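Local coordinates for protein GNA33 (Neisseria gonorrhoeae FA 1090, PDB 2G5D) that probably cleaves, as an exolytic lytic transglycosylase, the beta-1,4 bond between MurNAc and GlcNAc in peptidoglycan, leaving a 1,6-anhydro-MurNAc end, at residues G32-V35 with A40-T43; Q63-G68 with K96-R101; T104-A109 with G415-Y420; V327-T332 with I347-P352; R368-Q373 with V383-F388. All blocks are in the same frame, centred on the assembly; numbering follows the deposited sequence.

Contact 1. Residues G32-V35 with A40-T43; sequences GTTV and AVYT
Val35 and Tyr42 form an antiparallel hydrogen-bonded pair, in which Val35 N donates to Tyr42 O (3.0 Å) and Tyr42 N to Val35 O (2.8 Å), the second bond being the straighter at 173°. Thr34 and Thr43 follow as the non-hydrogen-bonded pair, their CA atoms 4.6 Å apart; here the backbone is supplemented by CA-H...O contacts, one from Thr34 CA to Tyr42 O and one from Thr43 CA to Thr33 O. The segments belong to a beta hairpin of strands 34-37 and 40-44, and the second strand pairs on its other edge with strand 103-110. On the face of the threonines the two side chains run side by side, methyl CG2 of Thr34 lying 3.4 Å from OG1 of Thr43. CG2 of Thr43, anti to the backbone N, reaches the loop residue ahead of the first strand and lies 4.0 Å from Gly32 CA. The other face carries Val35 CG1 at 4.0 Å from Tyr42 CD1; the two side chains cross obliquely, and Tyr42 OH is hydrogen-bonded to the carbonyl O of Tyr346.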
# COMPACT_ATOMS: atom_id res chain seq x y z
N GLY A 32 32.18 2.65 -3.59
CA GLY A 32 32.51 3.65 -2.59
C GLY A 32 31.92 5.03 -2.85
O GLY A 32 32.10 5.93 -2.04
N THR A 33 31.24 5.22 -3.98
CA THR A 33 30.62 6.53 -4.30
C THR A 33 29.49 6.83 -3.33
O THR A 33 28.71 5.95 -3.00
CB THR A 33 30.11 6.61 -5.78
OG1 THR A 33 31.22 6.49 -6.68
CG2 THR A 33 29.41 7.94 -6.08
N THR A 34 29.42 8.07 -2.86
CA THR A 34 28.43 8.43 -1.85
C THR A 34 27.55 9.60 -2.31
O THR A 34 27.98 10.46 -3.08
CB THR A 34 29.09 8.76 -0.48
OG1 THR A 34 30.25 9.54 -0.70
CG2 THR A 34 29.52 7.50 0.24
N VAL A 35 26.30 9.60 -1.84
CA VAL A 35 25.35 10.70 -1.99
C VAL A 35 24.73 10.83 -0.61
O VAL A 35 24.53 9.83 0.09
CB VAL A 35 24.22 10.37 -3.05
CG1 VAL A 35 23.05 11.32 -2.91
CG2 VAL A 35 24.75 10.45 -4.46
N ALA A 40 20.41 10.72 5.43
CA ALA A 40 20.70 9.50 4.70
C ALA A 40 22.00 9.56 3.90
O ALA A 40 22.39 10.63 3.38
CB ALA A 40 19.52 9.06 3.81
N VAL A 41 22.67 8.42 3.82
CA VAL A 41 23.90 8.28 3.02
C VAL A 41 23.80 7.02 2.13
O VAL A 41 23.52 5.92 2.60
CB VAL A 41 25.19 8.31 3.91
CG1 VAL A 41 26.45 8.09 3.08
CG2 VAL A 41 25.31 9.62 4.66
N TYR A 42 23.99 7.21 0.83
CA TYR A 42 23.93 6.09 -0.12
C TYR A 42 25.34 5.79 -0.64
O TYR A 42 26.03 6.69 -1.07
CB TYR A 42 23.05 6.45 -1.30
CG TYR A 42 21.67 7.00 -0.96
CD1 TYR A 42 21.49 8.35 -0.76
CD2 TYR A 42 20.54 6.16 -0.92
CE1 TYR A 42 20.25 8.89 -0.47
CE2 TYR A 42 19.26 6.70 -0.64
CZ TYR A 42 19.13 8.08 -0.43
OH TYR A 42 17.93 8.69 -0.15
N THR A 43 25.74 4.52 -0.59
CA THR A 43 27.10 4.12 -0.97
C THR A 43 27.05 3.01 -2.00
O THR A 43 26.41 1.98 -1.76
CB THR A 43 27.93 3.65 0.28
OG1 THR A 43 27.89 4.67 1.28
CG2 THR A 43 29.40 3.37 -0.06

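Contact 2. Residues Q63-G68 with K96-R101; sequences QSFRLG and KRFFER
Phe65 of helix 58-72 meets Phe98 and Phe99 of helix 92-102: the two helices touch through these side chains, their backbones staying well apart, with Phe65 CA and Phe99 CA separated by 10.3 Å. The close part is small and wholly apolar. Phe65 and Phe98 side chains cross at about a right angle, CE2 of Phe65 lying 4.1 Å from CZ of Phe98 and near the plane of the Phe98 ring, at its edge. Both phenylalanines have CG anti to the backbone N (chi1 -172° and 171°), which sends each ring out toward the other helix. Phe99 starts off to one side, but its ring swings in until CZ is 4.3 Å from Phe65 CB, so the methylene of Phe65 sits at the edge of this ring. The Phe99 ring is in turn covered on one face by its neighbour, Phe98 CD2 standing 3.9 Å above the ring centre. Val81, Ala85 and Met371 pack on Phe65, Leu62 and Ala85 on Phe98.

The far side of helix 92-102 is quite different: Arg97 and Arg101 point to solvent there, one guanidinium layered loosely over the other, and take no part in the contact. Helix 79-86 lies against both Phe65 and Phe98 and is tied to helix 58-72 by the Cys69-Cys82 disulfide. The arrangement is that of a small helical cluster with an aromatic core, laid against strand 365-375 of the beta domain.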
# COMPACT_ATOMS: atom_id res chain seq x y z
N GLN A 63 9.99 -10.50 -13.38
CA GLN A 63 8.53 -10.37 -13.48
C GLN A 63 8.04 -9.11 -12.75
O GLN A 63 7.28 -8.31 -13.30
CB GLN A 63 7.82 -11.59 -12.91
CG GLN A 63 7.87 -12.81 -13.82
CD GLN A 63 7.30 -14.03 -13.14
OE1 GLN A 63 7.86 -14.52 -12.16
NE2 GLN A 63 6.20 -14.51 -13.65
N SER A 64 8.47 -8.94 -11.51
CA SER A 64 8.02 -7.83 -10.68
C SER A 64 8.45 -6.49 -11.31
O SER A 64 7.64 -5.56 -11.43
CB SER A 64 8.55 -8.03 -9.27
OG SER A 64 8.02 -7.10 -8.35
N PHE A 65 9.71 -6.39 -11.74
CA PHE A 65 10.21 -5.15 -12.41
C PHE A 65 9.43 -4.79 -13.68
O PHE A 65 9.12 -3.61 -13.91
CB PHE A 65 11.73 -5.22 -12.71
CG PHE A 65 12.30 -3.90 -13.21
CD1 PHE A 65 12.34 -2.77 -12.39
CD2 PHE A 65 12.79 -3.79 -14.51
CE1 PHE A 65 12.85 -1.55 -12.86
CE2 PHE A 65 13.32 -2.58 -15.00
CZ PHE A 65 13.36 -1.46 -14.17
N ARG A 66 9.15 -5.79 -14.52
CA ARG A 66 8.36 -5.65 -15.76
C ARG A 66 6.96 -5.10 -15.51
O ARG A 66 6.48 -4.27 -16.29
CB ARG A 66 8.23 -7.01 -16.50
CG ARG A 66 9.43 -7.46 -17.39
CD ARG A 66 8.93 -8.56 -18.35
NE ARG A 66 10.00 -9.24 -19.08
CZ ARG A 66 9.80 -10.17 -20.01
NH1 ARG A 66 8.57 -10.53 -20.35
NH2 ARG A 66 10.84 -10.75 -20.61
N LEU A 67 6.31 -5.55 -14.43
CA LEU A 67 5.00 -4.99 -14.04
C LEU A 67 5.08 -3.48 -13.71
O LEU A 67 4.23 -2.70 -14.12
CB LEU A 67 4.42 -5.79 -12.85
CG LEU A 67 4.00 -7.25 -13.05
CD1 LEU A 67 3.95 -8.05 -11.72
CD2 LEU A 67 2.69 -7.37 -13.76
N GLY A 68 6.10 -3.08 -12.95
CA GLY A 68 6.30 -1.67 -12.63
C GLY A 68 6.57 -0.82 -13.87
O GLY A 68 6.14 0.33 -13.92
N LYS A 96 19.48 -12.39 -13.67
CA LYS A 96 20.62 -11.98 -12.84
C LYS A 96 21.58 -11.06 -13.61
O LYS A 96 22.01 -10.01 -13.10
CB LYS A 96 21.41 -13.18 -12.34
CG LYS A 96 22.59 -12.81 -11.44
CD LYS A 96 23.16 -14.04 -10.81
CE LYS A 96 24.65 -13.99 -10.78
NZ LYS A 96 25.20 -15.36 -10.82
N ARG A 97 21.94 -11.49 -14.82
CA ARG A 97 22.87 -10.72 -15.65
C ARG A 97 22.37 -9.35 -16.04
O ARG A 97 23.16 -8.42 -16.09
CB ARG A 97 23.34 -11.53 -16.85
CG ARG A 97 24.39 -12.47 -16.40
CD ARG A 97 24.18 -13.88 -16.91
NE ARG A 97 24.90 -14.10 -18.16
CZ ARG A 97 26.14 -14.57 -18.23
NH1 ARG A 97 26.70 -14.76 -19.42
NH2 ARG A 97 26.81 -14.86 -17.11
N PHE A 98 21.06 -9.25 -16.30
CA PHE A 98 20.34 -7.99 -16.47
C PHE A 98 20.48 -7.02 -15.26
O PHE A 98 20.75 -5.83 -15.45
CB PHE A 98 18.86 -8.29 -16.73
CG PHE A 98 17.96 -7.08 -16.71
CD1 PHE A 98 18.03 -6.11 -17.72
CD2 PHE A 98 17.01 -6.91 -15.69
CE1 PHE A 98 17.21 -5.00 -17.70
CE2 PHE A 98 16.17 -5.80 -15.67
CZ PHE A 98 16.27 -4.85 -16.66
N PHE A 99 20.29 -7.53 -14.04
CA PHE A 99 20.37 -6.69 -12.85
C PHE A 99 21.83 -6.31 -12.56
O PHE A 99 22.10 -5.24 -12.05
CB PHE A 99 19.67 -7.32 -11.61
CG PHE A 99 18.16 -7.40 -11.72
CD1 PHE A 99 17.50 -8.63 -11.81
CD2 PHE A 99 17.38 -6.22 -11.78
CE1 PHE A 99 16.07 -8.70 -11.94
CE2 PHE A 99 15.97 -6.28 -11.91
CZ PHE A 99 15.32 -7.52 -11.97
N GLU A 100 22.76 -7.20 -12.88
CA GLU A 100 24.21 -6.93 -12.73
C GLU A 100 24.80 -5.95 -13.73
O GLU A 100 25.66 -5.12 -13.37
CB GLU A 100 25.00 -8.24 -12.78
CG GLU A 100 24.79 -9.07 -11.53
CD GLU A 100 25.51 -10.39 -11.59
OE1 GLU A 100 25.62 -11.03 -10.53
OE2 GLU A 100 25.95 -10.79 -12.68
N ARG A 101 24.31 -6.05 -14.96
CA ARG A 101 24.85 -5.34 -16.09
C ARG A 101 24.29 -3.93 -16.24
O ARG A 101 24.98 -3.07 -16.74
CB ARG A 101 24.63 -6.14 -17.38
CG ARG A 101 25.73 -7.18 -17.60
CD ARG A 101 25.35 -8.26 -18.56
NE ARG A 101 26.34 -9.34 -18.54
CZ ARG A 101 26.65 -10.12 -19.58
NH1 ARG A 101 26.03 -9.95 -20.75
NH2 ARG A 101 27.58 -11.07 -19.44

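Contact 3. Residues T104-A109 with G415-Y420; sequences TPWQVA and GMKPEY
Met416 O and Trp106 NE1 are joined through one water, which accepts from the indole N-H at 3.0 Å and lies 2.6 Å from Met416 O, to which it can donate. The water lies in the plane of the indole, at its edge, as suits the N-H direction; the direct NE1 to Met416 O separation of 3.8 Å is too long for a bond. The larger part of the contact is a proline-on-tryptophan CH-pi interaction. CD of Pro418 stands over the six-membered ring of Trp106, 3.4 Å from the centroid and 12° off the normal, and CG of the same proline reaches back to CD2 and CE3 at 3.7 Å. The two side chains cross at about a right angle, the proline presenting its CD-CG edge. The CB of Trp106 points toward the 415-420 chain, and chi1 of -64° (CG anti to the carbonyl carbon) sets the ring against Pro418. Lys417 adds an aliphatic touch, CG being 4.0 Å from Trp106 CH2, before its chain bends away. Water and proline thus hold the indole at two places, one at the rim and one on a face. Trp106 belongs to strand 103-110, between strands 40-44 and 403-413. Tyr42 and Val35 of the N-terminal hairpin also pack on the indole, while Pro418, in the loop that leaves strand 403-413, rests on Gln410 and Leu412 of that strand.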
# COMPACT_ATOMS: atom_id res chain seq x y z
N THR A 104 23.34 -0.42 -10.60
CA THR A 104 24.35 -0.29 -9.56
C THR A 104 23.66 -0.31 -8.20
O THR A 104 22.65 0.39 -8.01
CB THR A 104 25.15 1.03 -9.75
OG1 THR A 104 25.88 0.96 -10.97
CG2 THR A 104 26.12 1.29 -8.57
N PRO A 105 24.18 -1.12 -7.24
CA PRO A 105 23.61 -1.12 -5.90
C PRO A 105 24.13 0.02 -5.00
O PRO A 105 25.34 0.26 -4.91
CB PRO A 105 24.02 -2.50 -5.33
CG PRO A 105 24.80 -3.19 -6.41
CD PRO A 105 25.28 -2.10 -7.34
N TRP A 106 23.20 0.70 -4.35
CA TRP A 106 23.51 1.76 -3.38
C TRP A 106 23.03 1.31 -2.02
O TRP A 106 21.82 1.29 -1.77
CB TRP A 106 22.83 3.08 -3.73
CG TRP A 106 23.28 3.67 -5.03
CD1 TRP A 106 22.88 3.27 -6.29
CD2 TRP A 106 24.22 4.73 -5.22
NE1 TRP A 106 23.49 4.05 -7.24
CE2 TRP A 106 24.32 4.95 -6.62
CE3 TRP A 106 24.97 5.55 -4.35
CZ2 TRP A 106 25.14 5.95 -7.17
CZ3 TRP A 106 25.80 6.55 -4.89
CH2 TRP A 106 25.88 6.73 -6.29
N GLN A 107 23.99 0.96 -1.15
CA GLN A 107 23.68 0.63 0.24
C GLN A 107 23.16 1.87 0.98
O GLN A 107 23.71 2.97 0.84
CB GLN A 107 24.90 0.06 0.94
CG GLN A 107 24.59 -0.36 2.35
CD GLN A 107 25.71 -1.16 2.98
OE1 GLN A 107 26.88 -0.78 2.91
NE2 GLN A 107 25.35 -2.27 3.64
N VAL A 108 22.09 1.69 1.75
CA VAL A 108 21.36 2.81 2.35
C VAL A 108 21.61 2.90 3.86
O VAL A 108 21.42 1.91 4.59
CB VAL A 108 19.82 2.73 2.05
CG1 VAL A 108 19.08 3.95 2.65
CG2 VAL A 108 19.55 2.64 0.53
N ALA A 109 22.10 4.05 4.31
CA ALA A 109 22.14 4.35 5.74
C ALA A 109 21.20 5.50 6.06
O ALA A 109 21.19 6.52 5.38
CB ALA A 109 23.57 4.66 6.22
N GLY A 415 24.61 5.09 -13.57
CA GLY A 415 24.68 6.52 -13.84
C GLY A 415 23.67 7.35 -13.08
O GLY A 415 23.92 8.50 -12.76
N MET A 416 22.51 6.76 -12.77
CA MET A 416 21.49 7.45 -12.01
C MET A 416 21.81 7.38 -10.50
O MET A 416 22.01 6.31 -9.94
CB MET A 416 20.10 6.89 -12.31
CG MET A 416 18.98 7.52 -11.50
SD MET A 416 17.44 6.57 -11.53
CE MET A 416 16.97 6.73 -13.25
N LYS A 417 21.86 8.55 -9.87
CA LYS A 417 22.17 8.61 -8.46
C LYS A 417 20.90 8.58 -7.64
O LYS A 417 19.84 9.00 -8.11
CB LYS A 417 23.04 9.85 -8.15
CG LYS A 417 24.49 9.67 -8.62
CD LYS A 417 25.46 10.57 -7.90
CE LYS A 417 25.91 11.71 -8.78
NZ LYS A 417 26.80 11.19 -9.84
N PRO A 418 20.98 8.06 -6.40
CA PRO A 418 19.86 8.20 -5.50
C PRO A 418 19.75 9.67 -5.08
O PRO A 418 20.68 10.47 -5.26
CB PRO A 418 20.25 7.31 -4.33
CG PRO A 418 21.72 7.28 -4.36
CD PRO A 418 22.12 7.37 -5.77
N GLU A 419 18.60 10.05 -4.57
CA GLU A 419 18.41 11.44 -4.24
C GLU A 419 17.45 11.53 -3.08
O GLU A 419 16.43 10.84 -3.04
CB GLU A 419 17.86 12.18 -5.46
CG GLU A 419 17.64 13.64 -5.25
CD GLU A 419 16.96 14.28 -6.45
OE1 GLU A 419 16.87 13.62 -7.51
OE2 GLU A 419 16.50 15.43 -6.32
N TYR A 420 17.81 12.37 -2.12
CA TYR A 420 16.91 12.77 -1.08
C TYR A 420 15.94 13.78 -1.69
O TYR A 420 16.35 14.78 -2.30
CB TYR A 420 17.69 13.33 0.11
CG TYR A 420 16.84 14.01 1.16
CD1 TYR A 420 17.04 15.36 1.47
CD2 TYR A 420 15.83 13.32 1.82
CE1 TYR A 420 16.25 16.00 2.44
CE2 TYR A 420 15.05 13.93 2.78
CZ TYR A 420 15.27 15.27 3.08
OH TYR A 420 14.48 15.86 4.03
O HOH W 1 23.04 3.94 -10.16

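Contact 4. Residues V327-T332 with I347-P352; sequences VGALGT and ITLGAP
Leu349 and Leu330 meet where two beta turns face each other, a type I turn from Gly328 to Gly331 and a type II turn from Thr348 to Ala351; the second lies in the 3D domain, whose fold is of the double-psi beta-barrel kind. The two leucines do not interlock tip to tip. Leu349 reaches across to the backbone of the other turn, its CD2 methyl coming 3.9 Å from Leu330 CA and 4.0 Å from Ala329 O. The same methyl lies 4.2 Å from Leu330 CB and 4.4 Å from Ala329 CB, so a single branch touches both central residues of the type I turn. Leu330 answers in the reverse direction: its CD2 lies 3.8 Å from Gly350 CA. Each leucine has CG anti to the backbone N (chi1 -178° for Leu330 and -170° for Leu349), which extends both chains toward the other turn, and each places a CD2 methyl against the opposing main chain.

No hydrogen bond joins the two segments, and the contact rests on van der Waals touches of the leucine methyls. Each segment is instead tied to strand 365-375: Leu330 bonds the backbone of Gln373, and Ala351 that of Ala372. The turns themselves are closed from within, Gly331 N to Gly328 O being the shorter of the two closing bonds. Gly350 takes the third place of its turn with phi 102°, a backbone form that glycine accepts readily, and Ala351 N completes that turn by bonding Thr348 O at 3.2 Å.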
# COMPACT_ATOMS: atom_id res chain seq x y z
N VAL A 327 -3.19 -2.42 -6.74
CA VAL A 327 -2.45 -1.40 -7.44
C VAL A 327 -1.85 -0.45 -6.41
O VAL A 327 -2.59 0.13 -5.59
CB VAL A 327 -3.35 -0.70 -8.50
CG1 VAL A 327 -2.74 0.59 -8.97
CG2 VAL A 327 -3.59 -1.64 -9.66
N GLY A 328 -0.52 -0.34 -6.41
CA GLY A 328 0.19 0.51 -5.45
C GLY A 328 0.46 1.93 -5.94
O GLY A 328 -0.13 2.39 -6.92
N ALA A 329 1.36 2.62 -5.23
CA ALA A 329 1.69 4.02 -5.48
C ALA A 329 2.21 4.28 -6.90
O ALA A 329 1.98 5.35 -7.45
CB ALA A 329 2.70 4.51 -4.47
N LEU A 330 2.91 3.29 -7.47
CA LEU A 330 3.39 3.37 -8.85
C LEU A 330 2.26 3.23 -9.88
O LEU A 330 2.43 3.55 -11.08
CB LEU A 330 4.50 2.32 -9.07
CG LEU A 330 5.28 2.14 -10.39
CD1 LEU A 330 5.81 3.46 -10.95
CD2 LEU A 330 6.42 1.12 -10.20
N GLY A 331 1.09 2.78 -9.42
CA GLY A 331 -0.08 2.69 -10.30
C GLY A 331 -0.14 1.36 -11.03
O GLY A 331 -0.88 1.21 -12.02
N THR A 332 0.67 0.41 -10.55
CA THR A 332 0.80 -0.91 -11.17
C THR A 332 0.50 -2.03 -10.16
O THR A 332 0.66 -1.83 -8.94
CB THR A 332 2.22 -1.13 -11.82
OG1 THR A 332 3.25 -1.00 -10.82
CG2 THR A 332 2.45 -0.14 -12.96
N ILE A 347 13.73 6.66 -1.24
CA ILE A 347 13.79 5.61 -2.28
C ILE A 347 13.10 6.08 -3.54
O ILE A 347 12.00 6.63 -3.49
CB ILE A 347 13.13 4.25 -1.82
CG1 ILE A 347 13.69 3.76 -0.47
CG2 ILE A 347 13.24 3.17 -2.94
CD1 ILE A 347 15.21 3.68 -0.38
N THR A 348 13.78 5.88 -4.68
CA THR A 348 13.24 6.24 -5.98
C THR A 348 12.13 5.24 -6.31
O THR A 348 12.34 4.03 -6.20
CB THR A 348 14.35 6.27 -7.06
OG1 THR A 348 15.37 7.20 -6.66
CG2 THR A 348 13.79 6.72 -8.40
N LEU A 349 10.95 5.74 -6.66
CA LEU A 349 9.78 4.88 -6.85
C LEU A 349 9.95 4.02 -8.10
O LEU A 349 10.25 4.52 -9.17
CB LEU A 349 8.45 5.67 -6.87
CG LEU A 349 7.16 4.83 -6.81
CD1 LEU A 349 6.97 4.12 -5.44
CD2 LEU A 349 5.96 5.71 -7.14
N GLY A 350 9.76 2.71 -7.95
CA GLY A 350 9.97 1.74 -9.01
C GLY A 350 11.27 0.94 -8.93
O GLY A 350 11.43 -0.06 -9.62
N ALA A 351 12.19 1.37 -8.06
CA ALA A 351 13.54 0.84 -8.06
C ALA A 351 13.58 -0.57 -7.53
O ALA A 351 12.88 -0.91 -6.59
CB ALA A 351 14.47 1.73 -7.24
N PRO A 352 14.42 -1.42 -8.15
CA PRO A 352 14.75 -2.69 -7.48
C PRO A 352 15.37 -2.43 -6.09
O PRO A 352 16.18 -1.50 -5.91
CB PRO A 352 15.74 -3.35 -8.46
CG PRO A 352 15.37 -2.74 -9.82
CD PRO A 352 15.03 -1.31 -9.50

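Contact 5. Residues R368-Q373 with V383-F388; sequences RLIMAQ and VRVDYF
Ile370 and Tyr387 mark where strands 368-373 and 384-388 come nearest, with CA atoms 8.7 Å apart; the strand axes pass at 9.1 Å and their directions differ by 106°. At that spacing the strands are not paired and meet through side chains alone, as across the interior of a barrel. Ile370 occupies the middle. Its two arms work separately: CD1 meets CG1 of Val385 end to end at 3.9 Å, and CG2 lies 3.9 Å from Tyr387 CE1, approaching the ring obliquely. The split follows from the first torsion, which sets CG1 between the backbone N and the carbonyl carbon and leaves CG2 beside the N.

The polar end of the contact is Arg368 NH1, which donates to Tyr387 OH at 2.8 Å with an N-H...O angle of 144°, somewhat bent. The hydroxyl lies at the edge of the guanidinium, close to its plane, and the two flat groups are inclined by 37°. A bend of the arginine chain at chi2 turns the guanidinium to the phenol. NH1 also forms a salt bridge with Glu337, so this one nitrogen is shared between a hydroxyl and a carboxylate, which would be expected to hold the guanidinium in place beside the phenol. Strand 339-342 lies beside both segments, pairing in parallel with strand 365-375 and antiparallel with strand 384-391; strand 352-358 flanks the former, strand 116-129 the latter, and helix 58-72 packs on the side of strand 365-375 that carries Leu369 and Met371.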
# COMPACT_ATOMS: atom_id res chain seq x y z
N ARG A 368 16.01 -10.90 -0.44
CA ARG A 368 15.15 -10.84 -1.59
C ARG A 368 15.39 -9.59 -2.40
O ARG A 368 15.44 -8.51 -1.85
CB ARG A 368 13.68 -10.84 -1.13
CG ARG A 368 13.17 -12.17 -0.55
CD ARG A 368 12.43 -12.96 -1.62
NE ARG A 368 12.30 -14.36 -1.24
CZ ARG A 368 11.25 -14.90 -0.61
NH1 ARG A 368 10.18 -14.17 -0.26
NH2 ARG A 368 11.28 -16.21 -0.32
N LEU A 369 15.54 -9.73 -3.72
CA LEU A 369 15.44 -8.56 -4.59
C LEU A 369 13.99 -8.30 -4.92
O LEU A 369 13.41 -8.95 -5.81
CB LEU A 369 16.25 -8.72 -5.89
CG LEU A 369 16.27 -7.46 -6.76
CD1 LEU A 369 16.91 -6.31 -6.00
CD2 LEU A 369 17.03 -7.76 -8.05
N ILE A 370 13.41 -7.33 -4.21
CA ILE A 370 12.03 -6.86 -4.45
C ILE A 370 12.01 -5.57 -5.27
O ILE A 370 13.04 -5.03 -5.55
CB ILE A 370 11.26 -6.69 -3.12
CG1 ILE A 370 11.76 -5.48 -2.32
CG2 ILE A 370 11.36 -8.03 -2.30
CD1 ILE A 370 10.80 -4.94 -1.30
N MET A 371 10.82 -5.12 -5.66
CA MET A 371 10.63 -3.84 -6.32
C MET A 371 9.88 -2.89 -5.40
O MET A 371 8.86 -3.25 -4.80
CB MET A 371 9.91 -4.01 -7.66
CG MET A 371 10.58 -5.06 -8.59
SD MET A 371 12.21 -4.57 -9.20
CE MET A 371 13.08 -6.07 -8.76
N ALA A 372 10.42 -1.67 -5.27
CA ALA A 372 9.86 -0.62 -4.44
C ALA A 372 8.83 0.16 -5.25
O ALA A 372 9.15 1.15 -5.94
CB ALA A 372 10.97 0.29 -3.97
N GLN A 373 7.59 -0.32 -5.20
CA GLN A 373 6.56 0.13 -6.13
C GLN A 373 5.35 0.73 -5.41
O GLN A 373 4.34 1.08 -6.04
CB GLN A 373 6.13 -1.05 -6.99
CG GLN A 373 7.19 -1.55 -7.96
CD GLN A 373 6.75 -2.82 -8.67
OE1 GLN A 373 5.83 -3.48 -8.22
NE2 GLN A 373 7.41 -3.15 -9.78
N VAL A 383 15.86 3.54 5.68
CA VAL A 383 15.80 2.08 5.74
C VAL A 383 14.48 1.66 6.40
O VAL A 383 14.38 1.51 7.62
CB VAL A 383 17.03 1.43 6.49
CG1 VAL A 383 17.05 -0.07 6.26
CG2 VAL A 383 18.38 2.07 6.05
N ARG A 384 13.45 1.47 5.57
CA ARG A 384 12.09 1.20 6.05
C ARG A 384 11.26 0.56 4.93
O ARG A 384 10.97 1.20 3.93
CB ARG A 384 11.44 2.50 6.57
CG ARG A 384 10.07 2.36 7.27
CD ARG A 384 10.14 1.58 8.58
NE ARG A 384 8.79 1.38 9.08
CZ ARG A 384 8.05 0.31 8.84
NH1 ARG A 384 8.55 -0.72 8.14
NH2 ARG A 384 6.82 0.25 9.31
N VAL A 385 10.89 -0.71 5.11
CA VAL A 385 10.15 -1.46 4.08
C VAL A 385 8.87 -2.15 4.58
O VAL A 385 8.89 -2.93 5.54
CB VAL A 385 11.06 -2.53 3.35
CG1 VAL A 385 10.26 -3.26 2.22
CG2 VAL A 385 12.32 -1.86 2.77
N ASP A 386 7.74 -1.88 3.91
CA ASP A 386 6.55 -2.69 4.16
C ASP A 386 6.55 -3.76 3.07
O ASP A 386 6.39 -3.48 1.87
CB ASP A 386 5.28 -1.85 4.12
CG ASP A 386 4.20 -2.35 5.09
OD1 ASP A 386 4.49 -3.13 6.02
OD2 ASP A 386 3.04 -1.95 4.91
N TYR A 387 6.75 -4.99 3.50
CA TYR A 387 6.99 -6.10 2.61
C TYR A 387 5.65 -6.67 2.17
O TYR A 387 4.85 -7.08 3.01
CB TYR A 387 7.85 -7.14 3.37
CG TYR A 387 8.30 -8.28 2.52
CD1 TYR A 387 9.51 -8.24 1.85
CD2 TYR A 387 7.52 -9.42 2.39
CE1 TYR A 387 9.92 -9.30 1.04
CE2 TYR A 387 7.92 -10.48 1.58
CZ TYR A 387 9.12 -10.41 0.91
OH TYR A 387 9.52 -11.47 0.15
N PHE A 388 5.35 -6.64 0.86
CA PHE A 388 4.06 -7.12 0.39
C PHE A 388 4.05 -8.64 0.23
O PHE A 388 4.79 -9.20 -0.58
CB PHE A 388 3.60 -6.41 -0.91
CG PHE A 388 2.25 -6.88 -1.39
CD1 PHE A 388 1.11 -6.67 -0.62
CD2 PHE A 388 2.13 -7.56 -2.59
CE1 PHE A 388 -0.12 -7.13 -1.03
CE2 PHE A 388 0.90 -8.01 -3.02
CZ PHE A 388 -0.23 -7.79 -2.24

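How the contacts relate
Contacts 1 and 3 are the closest pair, centres 7 Å apart: Thr43 O bonds Gln107 N at 2.7 Å, and Pro418 CG packs 3.4 Å from Tyr42 CG. Contacts 4 and 5 lie 10 Å apart between centres, joined by Gly350 N to Ala372 O (2.6 Å). Contact 2 lies against both from the helical side, with Ser64 O bonded to Gln373 NE2 of contact 5 (2.9 Å) and Gly68 CA 3.7 Å from Leu330 CD2 of contact 4. Contact 3 touches contact 5 through Val108 O and Val383 CG2 (3.4 Å). Contacts 4 and 5 fall within the loop of contact 3, consistent with a barrel closed by chain parts over 300 residues apart.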